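Local coordinates for protein thiosulfate sulfurtransferase TUM1 (Saccharomyces cerevisiae, PDB 3UTN) that accepts persulfide sulfur from NFS1 and passes it to UBA4 on the pathway that 2-thiolates the wobble uridine of tRNAs, at residues 101-112 against 166-177. Sequence-based numbering, arbitrary orientation. Where two conformers were deposited one is given.
Sequences FDDAMSNLGVQK and FSPYPKSHYESS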
loop_
_atom_site.group_PDB
_atom_site.type_symbol
_atom_site.label_atom_id
_atom_site.label_comp_id
_atom_site.label_asym_id
_atom_site.label_seq_id
_atom_site.Cartn_x
_atom_site.Cartn_y
_atom_site.Cartn_z
ATOM N N PHE A 101 0.509 14.082 -7.602
ATOM C CA PHE A 101 1.631 13.173 -7.562
ATOM C C PHE A 101 2.903 13.803 -8.110
ATOM O O PHE A 101 3.925 13.808 -7.441
ATOM C CB PHE A 101 1.348 11.890 -8.313
ATOM C CG PHE A 101 2.497 10.946 -8.282
ATOM C CD1 PHE A 101 2.716 10.150 -7.161
ATOM C CD2 PHE A 101 3.393 10.883 -9.346
ATOM C CE1 PHE A 101 3.789 9.283 -7.119
ATOM C CE2 PHE A 101 4.466 10.016 -9.306
ATOM C CZ PHE A 101 4.665 9.216 -8.189
ATOM N N ASP A 102 2.831 14.323 -9.332
ATOM C CA ASP A 102 3.984 14.940 -9.971
ATOM C C ASP A 102 4.522 16.089 -9.147
ATOM O O ASP A 102 5.730 16.208 -8.964
ATOM C CB ASP A 102 3.626 15.422 -11.371
ATOM C CG ASP A 102 3.394 14.284 -12.322
ATOM O OD1 ASP A 102 3.698 13.128 -11.946
ATOM O OD2 ASP A 102 2.900 14.538 -13.438
ATOM N N ASP A 103 3.614 16.921 -8.646
ATOM C CA ASP A 103 3.990 18.053 -7.815
ATOM C C ASP A 103 4.685 17.569 -6.569
ATOM O O ASP A 103 5.709 18.112 -6.189
ATOM C CB ASP A 103 2.770 18.901 -7.462
ATOM C CG ASP A 103 2.260 19.687 -8.652
ATOM O OD1 ASP A 103 2.957 19.689 -9.684
ATOM O OD2 ASP A 103 1.170 20.285 -8.561
ATOM N N ALA A 104 4.131 16.526 -5.959
ATOM C CA ALA A 104 4.745 15.918 -4.793
ATOM C C ALA A 104 6.152 15.463 -5.139
ATOM O O ALA A 104 7.109 15.843 -4.477
ATOM C CB ALA A 104 3.911 14.750 -4.307
ATOM N N MET A 105 6.270 14.665 -6.196
ATOM C CA MET A 105 7.563 14.166 -6.635
ATOM C C MET A 105 8.513 15.315 -6.907
ATOM O O MET A 105 9.665 15.297 -6.478
ATOM C CB MET A 105 7.410 13.322 -7.891
ATOM C CG MET A 105 6.629 12.046 -7.701
ATOM S SD MET A 105 7.246 11.072 -6.323
ATOM C CE MET A 105 6.073 11.530 -5.051
ATOM N N SER A 106 8.008 16.314 -7.621
ATOM C CA SER A 106 8.770 17.510 -7.919
ATOM C C SER A 106 9.223 18.180 -6.629
ATOM O O SER A 106 10.409 18.456 -6.457
ATOM C CB SER A 106 7.926 18.476 -8.758
ATOM O OG SER A 106 7.596 17.885 -9.999
ATOM N N ASN A 107 8.266 18.426 -5.735
ATOM C CA ASN A 107 8.523 19.059 -4.449
ATOM C C ASN A 107 9.599 18.318 -3.671
ATOM O O ASN A 107 10.438 18.934 -3.023
ATOM C CB ASN A 107 7.232 19.127 -3.629
ATOM C CG ASN A 107 7.387 19.936 -2.358
ATOM O OD1 ASN A 107 7.420 21.165 -2.387
ATOM N ND2 ASN A 107 7.469 19.245 -1.231
ATOM N N LEU A 108 9.573 16.991 -3.765
ATOM C CA LEU A 108 10.515 16.135 -3.057
ATOM C C LEU A 108 11.799 15.975 -3.841
ATOM O O LEU A 108 12.736 15.324 -3.390
ATOM C CB LEU A 108 9.889 14.766 -2.806
ATOM C CG LEU A 108 8.643 14.791 -1.925
ATOM C CD1 LEU A 108 7.924 13.455 -2.013
ATOM C CD2 LEU A 108 8.986 15.163 -0.483
ATOM N N GLY A 109 11.827 16.557 -5.034
ATOM C CA GLY A 109 12.993 16.477 -5.888
ATOM C C GLY A 109 13.199 15.098 -6.472
ATOM O O GLY A 109 14.293 14.769 -6.899
ATOM N N VAL A 110 12.149 14.285 -6.487
ATOM C CA VAL A 110 12.239 12.968 -7.096
ATOM C C VAL A 110 12.439 13.152 -8.592
ATOM O O VAL A 110 11.737 13.933 -9.226
ATOM C CB VAL A 110 10.990 12.116 -6.818
ATOM C CG1 VAL A 110 11.034 10.814 -7.599
ATOM C CG2 VAL A 110 10.881 11.834 -5.336
ATOM N N GLN A 111 13.431 12.467 -9.139
ATOM C CA GLN A 111 13.636 12.473 -10.573
ATOM C C GLN A 111 13.038 11.187 -11.091
ATOM O O GLN A 111 12.977 10.193 -10.368
ATOM C CB GLN A 111 15.122 12.548 -10.922
ATOM C CG GLN A 111 15.854 13.773 -10.385
ATOM C CD GLN A 111 15.542 15.055 -11.145
ATOM O OE1 GLN A 111 14.722 15.070 -12.068
ATOM N NE2 GLN A 111 16.206 16.141 -10.759
ATOM N N LYS A 112 12.595 11.202 -12.339
ATOM C CA LYS A 112 12.052 10.006 -12.957
ATOM C C LYS A 112 13.014 8.834 -12.830
ATOM O O LYS A 112 12.591 7.708 -12.625
ATOM C CB LYS A 112 11.741 10.257 -14.432
ATOM C CG LYS A 112 10.961 9.133 -15.099
ATOM C CD LYS A 112 9.584 8.952 -14.470
ATOM C CE LYS A 112 8.774 10.235 -14.497
ATOM N NZ LYS A 112 8.555 10.692 -15.895
ATOM N N PHE A 166 11.556 17.328 4.075
ATOM C CA PHE A 166 11.003 16.034 3.715
ATOM C C PHE A 166 11.729 15.463 2.539
ATOM O O PHE A 166 11.433 14.365 2.080
ATOM C CB PHE A 166 9.524 16.157 3.423
ATOM C CG PHE A 166 8.732 16.493 4.625
ATOM C CD1 PHE A 166 8.887 15.751 5.786
ATOM C CD2 PHE A 166 7.858 17.558 4.615
ATOM C CE1 PHE A 166 8.165 16.063 6.913
ATOM C CE2 PHE A 166 7.133 17.874 5.742
ATOM C CZ PHE A 166 7.291 17.124 6.891
ATOM N N SER A 167 12.688 16.234 2.054
ATOM C CA SER A 167 13.558 15.796 1.000
ATOM C C SER A 167 14.833 16.594 1.088
ATOM O O SER A 167 14.791 17.798 1.286
ATOM C CB SER A 167 12.922 16.027 -0.354
ATOM O OG SER A 167 13.873 15.754 -1.364
ATOM N N PRO A 168 15.974 15.919 0.933
ATOM C CA PRO A 168 17.262 16.596 0.868
ATOM C C PRO A 168 17.568 17.047 -0.553
ATOM O O PRO A 168 18.606 17.654 -0.800
ATOM C CB PRO A 168 18.232 15.496 1.276
ATOM C CG PRO A 168 17.595 14.250 0.752
ATOM C CD PRO A 168 16.117 14.452 0.912
ATOM N N TYR A 169 16.664 16.750 -1.477
ATOM C CA TYR A 169 16.917 16.988 -2.881
ATOM C C TYR A 169 16.300 18.293 -3.304
ATOM O O TYR A 169 15.241 18.658 -2.803
ATOM C CB TYR A 169 16.363 15.841 -3.721
ATOM C CG TYR A 169 16.884 14.510 -3.263
ATOM C CD1 TYR A 169 18.214 14.152 -3.470
ATOM C CD2 TYR A 169 16.061 13.621 -2.596
ATOM C CE1 TYR A 169 18.702 12.935 -3.033
ATOM C CE2 TYR A 169 16.541 12.404 -2.152
ATOM C CZ TYR A 169 17.856 12.069 -2.375
ATOM O OH TYR A 169 18.319 10.858 -1.939
ATOM N N PRO A 170 16.965 19.010 -4.226
ATOM C CA PRO A 170 16.352 20.218 -4.757
ATOM C C PRO A 170 15.074 19.836 -5.481
ATOM O O PRO A 170 14.957 18.715 -5.979
ATOM C CB PRO A 170 17.391 20.728 -5.758
ATOM C CG PRO A 170 18.176 19.521 -6.149
ATOM C CD PRO A 170 18.237 18.690 -4.899
ATOM N N LYS A 171 14.116 20.749 -5.532
ATOM C CA LYS A 171 12.904 20.495 -6.284
ATOM C C LYS A 171 13.264 20.037 -7.691
ATOM O O LYS A 171 14.208 20.536 -8.307
ATOM C CB LYS A 171 12.005 21.730 -6.309
ATOM C CG LYS A 171 11.211 21.915 -5.026
ATOM C CD LYS A 171 10.544 23.280 -4.966
ATOM C CE LYS A 171 9.552 23.364 -3.815
ATOM N NZ LYS A 171 10.184 23.149 -2.481
ATOM N N SER A 172 12.540 19.043 -8.175
ATOM C CA SER A 172 12.748 18.557 -9.520
ATOM C C SER A 172 11.507 18.900 -10.314
ATOM O O SER A 172 10.546 19.436 -9.766
ATOM C CB SER A 172 12.938 17.048 -9.499
ATOM O OG SER A 172 11.776 16.432 -8.971
ATOM N N HIS A 173 11.542 18.623 -11.609
ATOM C CA HIS A 173 10.353 18.716 -12.434
ATOM C C HIS A 173 9.962 17.326 -12.830
ATOM O O HIS A 173 10.270 16.866 -13.926
ATOM C CB HIS A 173 10.603 19.616 -13.639
ATOM C CG HIS A 173 10.895 21.051 -13.270
ATOM N ND1 HIS A 173 12.122 21.469 -12.901
ATOM C CD2 HIS A 173 10.062 22.169 -13.211
ATOM C CE1 HIS A 173 12.081 22.785 -12.625
ATOM N NE2 HIS A 173 10.820 23.213 -12.816
ATOM N N TYR A 174 9.302 16.639 -11.913
ATOM C CA TYR A 174 8.905 15.276 -12.134
ATOM C C TYR A 174 7.560 15.254 -12.812
ATOM O O TYR A 174 6.612 15.898 -12.367
ATOM C CB TYR A 174 8.806 14.551 -10.808
ATOM C CG TYR A 174 8.516 13.079 -10.933
ATOM C CD1 TYR A 174 9.524 12.145 -10.745
ATOM C CD2 TYR A 174 7.232 12.621 -11.219
ATOM C CE1 TYR A 174 9.264 10.796 -10.840
ATOM C CE2 TYR A 174 6.963 11.273 -11.319
ATOM C CZ TYR A 174 7.984 10.368 -11.123
ATOM O OH TYR A 174 7.731 9.032 -11.216
ATOM N N GLU A 175 7.474 14.488 -13.883
ATOM C CA GLU A 175 6.222 14.359 -14.582
ATOM C C GLU A 175 6.022 12.919 -14.975
ATOM O O GLU A 175 6.758 12.384 -15.801
ATOM C CB GLU A 175 6.201 15.267 -15.807
ATOM C CG GLU A 175 4.822 15.432 -16.412
ATOM C CD GLU A 175 4.784 16.517 -17.464
ATOM O OE1 GLU A 175 5.627 17.438 -17.397
ATOM O OE2 GLU A 175 3.906 16.443 -18.350
ATOM N N SER A 176 5.030 12.292 -14.355
ATOM C CA SER A 176 4.651 10.940 -14.706
ATOM C C SER A 176 4.293 10.906 -16.183
ATOM O O SER A 176 3.418 11.642 -16.634
ATOM C CB SER A 176 3.462 10.489 -13.867
ATOM O OG SER A 176 3.004 9.223 -14.306
ATOM N N SER A 177 4.999 10.070 -16.934
ATOM C CA SER A 177 4.775 9.949 -18.369
ATOM C C SER A 177 3.680 8.926 -18.631
ATOM O O SER A 177 3.017 8.955 -19.668
ATOM C CB SER A 177 6.066 9.533 -19.071
ATOM O OG SER A 177 6.521 8.283 -18.592
HETATM O O HOH W 1 12.979 19.464 -2.363
HETATM O O HOH W 2 16.308 16.490 -6.991
HETATM O O HOH W 3 6.427 8.266 -15.765
HETATM O O HOH W 4 9.862 13.670 -15.011
#
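Ser106 O accepts two backbone N-H groups, one from each segment: Ser172 N at 2.8 Å, with an N-H...O angle of 160°, and Gly109 N. The second bond belongs to the Schellman motif that ends the helix, where Gly109 takes positive phi (71°) and its CA passes 3.0 Å from Pro170 O. The Ser106 hydroxyl links helix to loop as well: OG donates to Asp102 O and accepts Tyr174 N at 2.9 Å.

Tyr174 buries the most surface here (156 Å²). A chi1 of -175°, which turns CG away from the backbone N, sends the ring between two aliphatic groups on opposite faces. Met105 CB makes a CH-pi contact 3.6 Å from the Tyr174 ring centroid, and its sulfur stands farther off above the ring. Lys112 CE covers the other face, 3.8 Å from the Tyr174 ring centroid, because bends at chi2, chi3 and chi4 fold the lysine back across the ring; NZ thereby reaches Glu175 O and makes a cation-pi contact. Val110 CG1 packs 3.7 Å from Tyr174 CE1, while the phenol OH bonds to His139 ND1. Replacing Tyr174 by alanine would probably open a gap between Met105 and Lys112 and leave His139 ND1 without its phenol partner.

Beyond the ring, Ser176 N donates to Asp102 OD1 at 2.9 Å, approaching from above the carboxylate plane, while Asp102 OD2 forms a salt bridge with Lys98. Toward the other end, Ser172 OG donates to Val110 O at 2.5 Å.

The irregular segment 166-177 runs beside residues 101-107 of helix 98-107 and the exit turn that follows, in the N-terminal rhodanese domain, which lacks the catalytic cysteine. Leu108, Val110, Ser167 and Tyr169 meet Ile77 of edge strand 77-78, and Phe101 and Met105 pack on helix 127-136.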